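PDB 4L9P: CaaX farnesyltransferase beta subunit Ram1 from Aspergillus fumigatus, which is the zinc-binding and probably peptide-binding beta subunit of a heterodimer that transfers a farnesyl group to the cysteine of C-terminal CaaX motifs. Local coordinates for residues G215-A218 with F219-I222; S357-T360 with N361-V364; E275-N279 with G280-F284; F485-N488 with D489-V492. All blocks are in the same frame, centred on the assembly; numbering follows the deposited sequence. Where two conformers were deposited one is given.

Interaction 1: G215-A218 with F219-I222; sequences GEEA and FKLI
K220 runs back along the first turn of its short helix and meets both glutamates, each in a different way. With E217 it lies side by side, pointing the same way, and NZ of K220 closes a salt bridge to OE2 of E217 at 3.3 Å, on the syn side but 25° out of the carboxylate plane. E216 instead crosses it at a slant: CD of K220 packs on CG of E216 at 3.4 Å, while OE2 of E216 stays 4.1 Å from NZ of K220, beyond a salt bridge, though its charge probably favours the ammonium. The bend of K220 at chi3 (48°) turns its end toward E217. Elsewhere on the turn the F219 ring, its CG anti to the carbonyl carbon, swings back over G215, whose O sits 3.4 Å above the ring plane, off-centre toward the rim. The same oxygen accepts the F219 N-H at 3.1 Å and 164°. A218 and F219 face I210 of helix 200-213, and F219 also meets W511 of helix 502-513. G215 is the N-cap of the short helix 216-221, which the two segments make up, in the alpha-alpha toroid, apolar inside and charged outside.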
loop_
_atom_site.group_PDB
_atom_site.type_symbol
_atom_site.label_atom_id
_atom_site.label_comp_id
_atom_site.label_asym_id
_atom_site.label_seq_id
_atom_site.Cartn_x
_atom_site.Cartn_y
_atom_site.Cartn_z
ATOM N N GLY B 215 -20.441 6.687 19.822
ATOM C CA GLY B 215 -21.779 6.556 20.365
ATOM C C GLY B 215 -22.275 5.133 20.294
ATOM O O GLY B 215 -22.035 4.412 19.324
ATOM N N GLU B 216 -23.079 4.748 21.294
ATOM C CA GLU B 216 -23.600 3.390 21.368
ATOM C C GLU B 216 -24.479 3.011 20.170
ATOM O O GLU B 216 -24.430 1.868 19.695
ATOM C CB GLU B 216 -24.379 3.218 22.691
ATOM C CG GLU B 216 -24.996 1.881 22.933
ATOM C CD GLU B 216 -25.698 1.820 24.304
ATOM O OE1 GLU B 216 -25.582 2.806 25.086
ATOM O OE2 GLU B 216 -26.356 0.786 24.601
ATOM N N GLU B 217 -25.256 3.949 19.645
ATOM C CA GLU B 217 -26.126 3.606 18.527
ATOM C C GLU B 217 -25.356 3.216 17.284
ATOM O O GLU B 217 -25.682 2.225 16.584
ATOM C CB GLU B 217 -27.135 4.719 18.243
ATOM C CG GLU B 217 -28.049 4.935 19.468
ATOM C CD GLU B 217 -28.798 3.663 19.907
ATOM O OE1 GLU B 217 -29.404 2.989 19.031
ATOM O OE2 GLU B 217 -28.790 3.333 21.130
ATOM N N ALA B 218 -24.291 3.963 17.023
ATOM C CA ALA B 218 -23.452 3.620 15.883
ATOM C C ALA B 218 -22.760 2.279 16.129
ATOM O O ALA B 218 -22.645 1.459 15.197
ATOM C CB ALA B 218 -22.426 4.719 15.609
ATOM N N PHE B 219 -22.234 2.067 17.339
ATOM C CA PHE B 219 -21.524 0.807 17.607
ATOM C C PHE B 219 -22.495 -0.387 17.485
ATOM O O PHE B 219 -22.133 -1.475 17.020
ATOM C CB PHE B 219 -20.931 0.784 19.012
ATOM C CG PHE B 219 -19.815 1.779 19.248
ATOM C CD1 PHE B 219 -19.185 2.467 18.213
ATOM C CD2 PHE B 219 -19.384 2.032 20.545
ATOM C CE1 PHE B 219 -18.112 3.387 18.490
ATOM C CE2 PHE B 219 -18.339 2.926 20.802
ATOM C CZ PHE B 219 -17.742 3.624 19.793
ATOM N N LYS B 220 -23.735 -0.159 17.891
ATOM C CA LYS B 220 -24.756 -1.209 17.870
ATOM C C LYS B 220 -25.190 -1.611 16.462
ATOM O O LYS B 220 -25.764 -2.668 16.279
ATOM C CB LYS B 220 -25.989 -0.779 18.694
ATOM C CG LYS B 220 -25.767 -0.963 20.179
ATOM C CD LYS B 220 -26.860 -0.274 21.002
ATOM C CE LYS B 220 -28.252 -0.550 20.577
ATOM N NZ LYS B 220 -29.120 0.127 21.635
ATOM N N LEU B 221 -24.917 -0.792 15.453
ATOM C CA LEU B 221 -25.433 -1.119 14.140
ATOM C C LEU B 221 -24.769 -2.382 13.598
ATOM O O LEU B 221 -25.376 -3.177 12.874
ATOM C CB LEU B 221 -25.305 0.086 13.230
ATOM C CG LEU B 221 -24.061 0.387 12.457
ATOM C CD1 LEU B 221 -24.017 -0.535 11.205
ATOM C CD2 LEU B 221 -24.117 1.829 12.031
ATOM N N ILE B 222 -23.501 -2.556 13.930
ATOM C CA ILE B 222 -22.746 -3.687 13.398
ATOM C C ILE B 222 -23.232 -5.033 13.943
ATOM O O ILE B 222 -23.318 -5.206 15.147
ATOM C CB ILE B 222 -21.248 -3.542 13.711
ATOM C CG1 ILE B 222 -20.708 -2.180 13.223
ATOM C CG2 ILE B 222 -20.498 -4.802 13.154
ATOM C CD1 ILE B 222 -19.382 -1.680 13.911
#

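Interaction 2: S357-T360 with N361-V364; sequences SGRT and NKLV. With FII ([(3,7,11-trimethyl-dodeca-2,6,10-trienyloxycarbamoyl)-methyl]-phosphonic acid), chain Q.
The guanidinium of R359 carries CD of K362 over one face, 3.3 Å above the plane, and phosphonate O49 and carbonyl O44 of the farnesyl diphosphate analogue FII at its edge. NE of R359 gives O49 of FII a nearly straight bond, 2.8 Å at 167°, and NH2 of R359 reaches O44 of FII at 2.9 Å, with a longer, bent bond to O49 as well. K362 lies alongside R359; a bend at chi3 (78°) carries its NZ past the guanidinium to O50 of FII, 2.7 Å away. Both residues spring from one type II turn, R359 to K362, closed by K362 N to R359 O at 3.1 Å. Between the turn and the phosphonate, a water accepts from G358 N and donates to L363 O and to O51 of FII. NH1 of R359 is held by E309 in a salt bridge and by the backbone O of K159 of the alpha subunit, which fixes the rotation of the guanidinium. NE of R359 and NZ of K362 thus meet two oxygens of one phosphonate, whose charge probably offsets theirs, NH2 of R359 and NZ of K362 being 3.4 Å apart; the turn is consistent with a diphosphate-binding site for farnesyl diphosphate.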
loop_
_atom_site.group_PDB
_atom_site.type_symbol
_atom_site.label_atom_id
_atom_site.label_comp_id
_atom_site.label_asym_id
_atom_site.label_seq_id
_atom_site.Cartn_x
_atom_site.Cartn_y
_atom_site.Cartn_z
ATOM N N SER B 357 7.730 8.324 -2.907
ATOM C CA SER B 357 7.209 7.457 -3.988
ATOM C C SER B 357 6.780 6.104 -3.398
ATOM O O SER B 357 7.136 5.726 -2.289
ATOM C CB SER B 357 8.361 7.148 -4.993
ATOM O OG SER B 357 9.426 6.435 -4.373
ATOM N N GLY B 358 5.979 5.385 -4.186
ATOM C CA GLY B 358 5.511 4.063 -3.701
ATOM C C GLY B 358 6.399 2.904 -4.029
ATOM O O GLY B 358 6.362 1.882 -3.385
ATOM N N ARG B 359 7.171 3.055 -5.087
ATOM C CA ARG B 359 8.056 1.953 -5.542
ATOM C C ARG B 359 9.196 2.512 -6.350
ATOM O O ARG B 359 9.178 3.679 -6.805
ATOM C CB ARG B 359 7.270 0.870 -6.335
ATOM C CG ARG B 359 6.283 1.460 -7.324
ATOM C CD ARG B 359 5.616 0.271 -8.136
ATOM N NE ARG B 359 4.409 0.749 -8.778
ATOM C CZ ARG B 359 3.972 0.274 -9.959
ATOM N NH1 ARG B 359 4.577 -0.789 -10.542
ATOM N NH2 ARG B 359 2.889 0.808 -10.489
ATOM N N THR B 360 10.240 1.689 -6.429
ATOM C CA THR B 360 11.479 2.131 -7.051
ATOM C C THR B 360 11.252 2.643 -8.472
ATOM O O THR B 360 10.583 2.004 -9.295
ATOM C CB THR B 360 12.470 0.960 -7.084
ATOM O OG1 THR B 360 12.645 0.555 -5.710
ATOM C CG2 THR B 360 13.829 1.332 -7.739
ATOM N N ASN B 361 11.875 3.806 -8.752
ATOM C CA ASN B 361 11.813 4.424 -10.080
ATOM C C ASN B 361 10.417 4.888 -10.520
ATOM O O ASN B 361 10.192 5.130 -11.702
ATOM C CB ASN B 361 12.481 3.537 -11.137
ATOM C CG ASN B 361 13.978 3.792 -11.234
ATOM O OD1 ASN B 361 14.415 4.962 -11.170
ATOM N ND2 ASN B 361 14.761 2.754 -11.442
ATOM N N LYS B 362 9.508 5.096 -9.540
ATOM C CA LYS B 362 8.252 5.775 -9.862
ATOM C C LYS B 362 8.204 7.124 -9.135
ATOM O O LYS B 362 9.257 7.566 -8.620
ATOM C CB LYS B 362 7.033 4.869 -9.584
ATOM C CG LYS B 362 7.049 3.623 -10.517
ATOM C CD LYS B 362 5.681 3.121 -10.810
ATOM C CE LYS B 362 5.031 3.998 -11.863
ATOM N NZ LYS B 362 3.558 3.772 -12.001
ATOM N N LEU B 363 7.067 7.788 -9.146
ATOM C CA LEU B 363 7.066 9.220 -8.777
ATOM C C LEU B 363 6.539 9.415 -7.366
ATOM O O LEU B 363 5.729 8.645 -6.842
ATOM C CB LEU B 363 6.124 9.964 -9.727
ATOM C CG LEU B 363 6.475 9.878 -11.225
ATOM C CD1 LEU B 363 5.409 10.597 -12.050
ATOM C CD2 LEU B 363 7.853 10.464 -11.489
ATOM N N VAL B 364 6.928 10.556 -6.808
ATOM C CA VAL B 364 6.302 10.954 -5.529
ATOM C C VAL B 364 4.789 11.145 -5.641
ATOM O O VAL B 364 4.254 11.436 -6.718
ATOM C CB VAL B 364 6.952 12.232 -4.958
ATOM C CG1 VAL B 364 8.435 11.974 -4.641
ATOM C CG2 VAL B 364 6.725 13.441 -5.874
HETATM C C1 FII Q . -5.952 -0.307 3.301
HETATM C C2 FII Q . -5.777 -0.233 1.808
HETATM C C6 FII Q . -6.957 -0.602 1.012
HETATM C C10 FII Q . -4.404 -0.196 1.275
HETATM C C11 FII Q . -4.070 -0.211 -0.217
HETATM C C12 FII Q . -3.778 1.258 -0.640
HETATM C C15 FII Q . -2.996 1.472 -1.933
HETATM C C18 FII Q . -2.687 2.891 -2.393
HETATM C C22 FII Q . -2.982 0.311 -2.875
HETATM C C23 FII Q . -1.915 0.390 -3.955
HETATM C C24 FII Q . -2.110 -0.640 -5.002
HETATM C C27 FII Q . -1.361 -0.277 -6.244
HETATM C C30 FII Q . 0.064 -0.799 -6.309
HETATM C C34 FII Q . -2.207 -0.092 -7.446
HETATM C C35 FII Q . -1.630 0.000 -8.844
HETATM O O36 FII Q . -1.828 1.291 -9.390
HETATM N N42 FII Q . -1.339 2.334 -8.650
HETATM C C43 FII Q . -0.116 2.812 -9.141
HETATM O O44 FII Q . 0.503 2.331 -10.102
HETATM C C45 FII Q . 0.394 4.026 -8.378
HETATM P P46 FII Q . 2.256 4.127 -8.268
HETATM O O49 FII Q . 2.713 2.776 -7.865
HETATM O O50 FII Q . 2.770 4.622 -9.584
HETATM O O51 FII Q . 2.446 5.174 -7.151
HETATM O O HOH W 1 5.177 5.889 -6.782
#

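Interaction 3: E275-N279 with G280-F284; sequences EARQN and GLETF
G280 N donates to R277 O at 3.1 Å. One residue on, L281 N reaches A276 O in a weak bond of 3.4 Å. That A276 oxygen also accepts from N279 N, and the helical turn ends in a Schellman motif with G280 at C', its 6→1 bond the weak one; G280 turns the chain with a positive phi of 81°. A water donates to R277 O and, at 3.0 Å, to L281 O. A second water takes the N-H of NH1 of R277 in the guanidinium plane and donates to OE2 of E282 at 2.7 Å, bridging two charged groups that do not touch. The R277 chain, extended from CG to NE, carries its guanidinium over the backbone of L281 and E282, with E282 O over one face; NH2 of R277 donates to L270 O and NE to P271 O. R277 CA makes a CA-H...O contact of 3.3 Å with L281 O. Further out, the packing thins to CD1 of L281 against CB of A276, 4.1 Å apart. The turn lies at the surface, in the connection between helix 251-263 and helix 288-293: A276 and L281 rest on K235, which follows helix 224-234, and F284 inserts its ring beside H261 of helix 251-263 and W228 of helix 224-234.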
loop_
_atom_site.group_PDB
_atom_site.type_symbol
_atom_site.label_atom_id
_atom_site.label_comp_id
_atom_site.label_asym_id
_atom_site.label_seq_id
_atom_site.Cartn_x
_atom_site.Cartn_y
_atom_site.Cartn_z
ATOM N N GLU B 275 -13.748 -22.710 6.268
ATOM C CA GLU B 275 -13.097 -23.655 5.365
ATOM C C GLU B 275 -11.645 -23.834 5.691
ATOM O O GLU B 275 -11.088 -24.936 5.557
ATOM C CB GLU B 275 -13.249 -23.165 3.926
ATOM C CG GLU B 275 -14.651 -23.373 3.436
ATOM C CD GLU B 275 -14.913 -24.775 2.965
ATOM O OE1 GLU B 275 -13.958 -25.479 2.603
ATOM O OE2 GLU B 275 -16.098 -25.154 2.904
ATOM N N ALA B 276 -11.021 -22.736 6.131
ATOM C CA ALA B 276 -9.609 -22.789 6.445
ATOM C C ALA B 276 -9.318 -23.781 7.544
ATOM O O ALA B 276 -8.174 -24.280 7.653
ATOM C CB ALA B 276 -9.038 -21.409 6.817
ATOM N N ARG B 277 -10.331 -24.150 8.333
ATOM C CA ARG B 277 -10.076 -25.197 9.371
ATOM C C ARG B 277 -9.723 -26.531 8.725
ATOM O O ARG B 277 -9.043 -27.371 9.352
ATOM C CB ARG B 277 -11.253 -25.340 10.335
ATOM C CG ARG B 277 -11.347 -24.155 11.327
ATOM C CD ARG B 277 -12.527 -24.429 12.228
ATOM N NE ARG B 277 -12.604 -23.499 13.344
ATOM C CZ ARG B 277 -11.864 -23.581 14.456
ATOM N NH1 ARG B 277 -11.035 -24.612 14.644
ATOM N NH2 ARG B 277 -11.998 -22.652 15.393
ATOM N N GLN B 278 -10.187 -26.758 7.509
ATOM C CA GLN B 278 -9.873 -28.034 6.820
ATOM C C GLN B 278 -8.390 -28.104 6.454
ATOM O O GLN B 278 -7.871 -29.192 6.139
ATOM C CB GLN B 278 -10.694 -28.241 5.541
ATOM C CG GLN B 278 -12.165 -28.559 5.737
ATOM C CD GLN B 278 -12.369 -29.803 6.579
ATOM O OE1 GLN B 278 -11.997 -30.950 6.206
ATOM N NE2 GLN B 278 -12.965 -29.586 7.735
ATOM N N ASN B 279 -7.715 -26.953 6.479
ATOM C CA ASN B 279 -6.304 -26.870 6.148
ATOM C C ASN B 279 -5.449 -26.701 7.381
ATOM O O ASN B 279 -4.307 -26.139 7.304
ATOM C CB ASN B 279 -6.076 -25.680 5.206
ATOM C CG ASN B 279 -6.961 -25.756 3.974
ATOM O OD1 ASN B 279 -7.987 -25.071 3.881
ATOM N ND2 ASN B 279 -6.569 -26.588 3.018
ATOM N N GLY B 280 -6.026 -27.074 8.511
ATOM C CA GLY B 280 -5.332 -27.100 9.783
ATOM C C GLY B 280 -5.197 -25.770 10.519
ATOM O O GLY B 280 -4.583 -25.703 11.581
ATOM N N LEU B 281 -5.797 -24.715 9.999
ATOM C CA LEU B 281 -5.738 -23.421 10.694
ATOM C C LEU B 281 -6.858 -23.341 11.755
ATOM O O LEU B 281 -7.960 -23.893 11.568
ATOM C CB LEU B 281 -5.918 -22.301 9.675
ATOM C CG LEU B 281 -4.850 -22.342 8.575
ATOM C CD1 LEU B 281 -5.082 -21.178 7.658
ATOM C CD2 LEU B 281 -3.431 -22.244 9.120
ATOM N N GLU B 282 -6.588 -22.713 12.888
ATOM C CA GLU B 282 -7.579 -22.647 13.970
ATOM C C GLU B 282 -8.017 -21.231 14.286
ATOM O O GLU B 282 -9.140 -21.061 14.769
ATOM C CB GLU B 282 -6.993 -23.260 15.262
ATOM C CG GLU B 282 -6.750 -24.752 15.189
ATOM C CD GLU B 282 -6.162 -25.252 16.480
ATOM O OE1 GLU B 282 -4.928 -25.116 16.633
ATOM O OE2 GLU B 282 -6.933 -25.730 17.365
ATOM N N THR B 283 -7.159 -20.215 14.034
ATOM C CA THR B 283 -7.494 -18.863 14.425
ATOM C C THR B 283 -7.239 -17.934 13.255
ATOM O O THR B 283 -6.625 -18.312 12.240
ATOM C CB THR B 283 -6.593 -18.370 15.563
ATOM O OG1 THR B 283 -5.263 -18.190 15.058
ATOM C CG2 THR B 283 -6.563 -19.362 16.802
ATOM N N PHE B 284 -7.743 -16.726 13.426
ATOM C CA PHE B 284 -7.581 -15.715 12.348
ATOM C C PHE B 284 -6.125 -15.387 12.087
ATOM O O PHE B 284 -5.783 -14.961 10.958
ATOM C CB PHE B 284 -8.331 -14.439 12.719
ATOM C CG PHE B 284 -9.803 -14.516 12.396
ATOM C CD1 PHE B 284 -10.719 -15.092 13.282
ATOM C CD2 PHE B 284 -10.278 -14.088 11.160
ATOM C CE1 PHE B 284 -12.095 -15.178 12.950
ATOM C CE2 PHE B 284 -11.630 -14.156 10.858
ATOM C CZ PHE B 284 -12.541 -14.713 11.726
HETATM O O HOH W 2 -9.647 -25.625 17.290
HETATM O O HOH W 3 -8.174 -26.838 11.940
#

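Interaction 4: F485-N488 with D489-V492; sequences FTEN and DRLV
R490 runs back from the end of a short 3-10 turn to E487, meeting it atom by atom. CB of R490 touches E487 O at 3.2 Å, the oxygen that also takes the N-H of R490. With CG anti to the backbone N (chi1 -180°) and a bend at chi3, the chain sends CD past E487 OE1. NE of R490 bonds OE1 of E487 at 2.7 Å and NH2 of R490 bonds OE2 of E487 at 2.9 Å, a side-on, two-nitrogen salt bridge that uses both syn lone pairs with the planes 10° apart. OE2 of E487 also accepts from A474 N, NH1 of R490 continues to Q445 O, and the guanidinium makes a cation-pi contact with Y446. The stretch belongs to the long connection between strand 468-471 and helix 502-513 of the alpha-alpha toroid, and it opens with a capping box: T486 OG1 receives a weak bond from D489 N, while T486 N gives D489 OD2 a straight one of 2.9 Å, met from above the carboxylate. A water joins T486 OG1 to D489 OD1, which L124 N also reaches. F485 stands with its ring 87° to the guanidinium, CE1 of F485 lying 3.9 Å from NH2 of R490.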
loop_
_atom_site.group_PDB
_atom_site.type_symbol
_atom_site.label_atom_id
_atom_site.label_comp_id
_atom_site.label_asym_id
_atom_site.label_seq_id
_atom_site.Cartn_x
_atom_site.Cartn_y
_atom_site.Cartn_z
ATOM N N PHE B 485 6.682 22.769 9.751
ATOM C CA PHE B 485 5.308 23.309 9.863
ATOM C C PHE B 485 5.315 24.375 11.003
ATOM O O PHE B 485 6.226 24.399 11.825
ATOM C CB PHE B 485 4.355 22.143 10.227
ATOM C CG PHE B 485 4.826 21.347 11.400
ATOM C CD1 PHE B 485 4.481 21.726 12.707
ATOM C CD2 PHE B 485 5.640 20.228 11.217
ATOM C CE1 PHE B 485 5.005 21.038 13.827
ATOM C CE2 PHE B 485 6.174 19.530 12.328
ATOM C CZ PHE B 485 5.835 19.941 13.634
ATOM N N THR B 486 4.260 25.148 11.042
ATOM C CA THR B 486 4.077 26.026 12.239
ATOM C C THR B 486 3.122 25.322 13.209
ATOM O O THR B 486 2.373 24.373 12.840
ATOM C CB THR B 486 3.424 27.363 11.866
ATOM O OG1 THR B 486 2.030 27.150 11.564
ATOM C CG2 THR B 486 4.177 28.077 10.743
ATOM N N GLU B 487 3.073 25.772 14.470
ATOM C CA GLU B 487 2.075 25.186 15.372
ATOM C C GLU B 487 0.656 25.496 14.957
ATOM O O GLU B 487 -0.236 24.721 15.244
ATOM C CB GLU B 487 2.352 25.633 16.819
ATOM C CG GLU B 487 3.627 24.911 17.338
ATOM C CD GLU B 487 3.371 23.425 17.467
ATOM O OE1 GLU B 487 2.201 23.049 17.759
ATOM O OE2 GLU B 487 4.332 22.638 17.260
ATOM N N ASN B 488 0.451 26.591 14.218
ATOM C CA ASN B 488 -0.848 26.868 13.636
ATOM C C ASN B 488 -1.284 25.772 12.639
ATOM O O ASN B 488 -2.481 25.645 12.373
ATOM C CB ASN B 488 -0.850 28.198 12.909
ATOM C CG ASN B 488 -1.295 29.366 13.783
ATOM O OD1 ASN B 488 -1.427 29.255 15.003
ATOM N ND2 ASN B 488 -1.568 30.469 13.113
ATOM N N ASP B 489 -0.330 25.009 12.105
ATOM C CA ASP B 489 -0.647 23.900 11.145
ATOM C C ASP B 489 -0.887 22.578 11.910
ATOM O O ASP B 489 -1.001 21.529 11.252
ATOM C CB ASP B 489 0.569 23.689 10.224
ATOM C CG ASP B 489 0.908 24.894 9.375
ATOM O OD1 ASP B 489 -0.006 25.712 9.015
ATOM O OD2 ASP B 489 2.111 25.022 9.036
ATOM N N ARG B 490 -0.828 22.548 13.255
ATOM C CA ARG B 490 -0.924 21.272 13.983
ATOM C C ARG B 490 -2.269 20.587 13.837
ATOM O O ARG B 490 -3.329 21.179 13.985
ATOM C CB ARG B 490 -0.596 21.503 15.488
ATOM C CG ARG B 490 -0.685 20.169 16.269
ATOM C CD ARG B 490 -0.117 20.268 17.684
ATOM N NE ARG B 490 1.333 20.502 17.635
ATOM C CZ ARG B 490 2.235 19.536 17.408
ATOM N NH1 ARG B 490 1.824 18.257 17.339
ATOM N NH2 ARG B 490 3.538 19.821 17.274
ATOM N N LEU B 491 -2.175 19.292 13.483
ATOM C CA LEU B 491 -3.351 18.449 13.356
ATOM C C LEU B 491 -3.480 17.511 14.528
ATOM O O LEU B 491 -2.526 17.321 15.297
ATOM C CB LEU B 491 -3.144 17.607 12.055
ATOM C CG LEU B 491 -3.018 18.444 10.771
ATOM C CD1 LEU B 491 -2.744 17.498 9.552
ATOM C CD2 LEU B 491 -4.280 19.282 10.518
ATOM N N VAL B 492 -4.662 16.912 14.674
ATOM C CA VAL B 492 -4.882 15.920 15.714
ATOM C C VAL B 492 -4.022 14.690 15.442
ATOM O O VAL B 492 -3.874 14.297 14.297
ATOM C CB VAL B 492 -6.394 15.610 15.713
ATOM C CG1 VAL B 492 -6.776 14.366 16.416
ATOM C CG2 VAL B 492 -7.218 16.868 16.110
HETATM O O HOH W 4 0.884 28.368 9.387
#

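Overall arrangement
All four are local contacts in the alpha-alpha toroid, one on a short helix and three in loops, in the chain order 1, 3, 2, 4, and none touches another. Interaction 2 alone holds residues of the ligand pocket; G358 in it lies about 9 Å from the zinc ion, and the metal ligands D365 and C367 follow soon after. Interactions 1 and 2 sit on opposite sides of the chain's centre, about 40 Å between centres, and so do 3 and 4, at about 47 Å. By nearest atoms 1 and 3 come closest, about 13 Å; by centres 2 and 4, about 27 Å. Helix 502-513, which follows interaction 4 in the chain, packs against interaction 1.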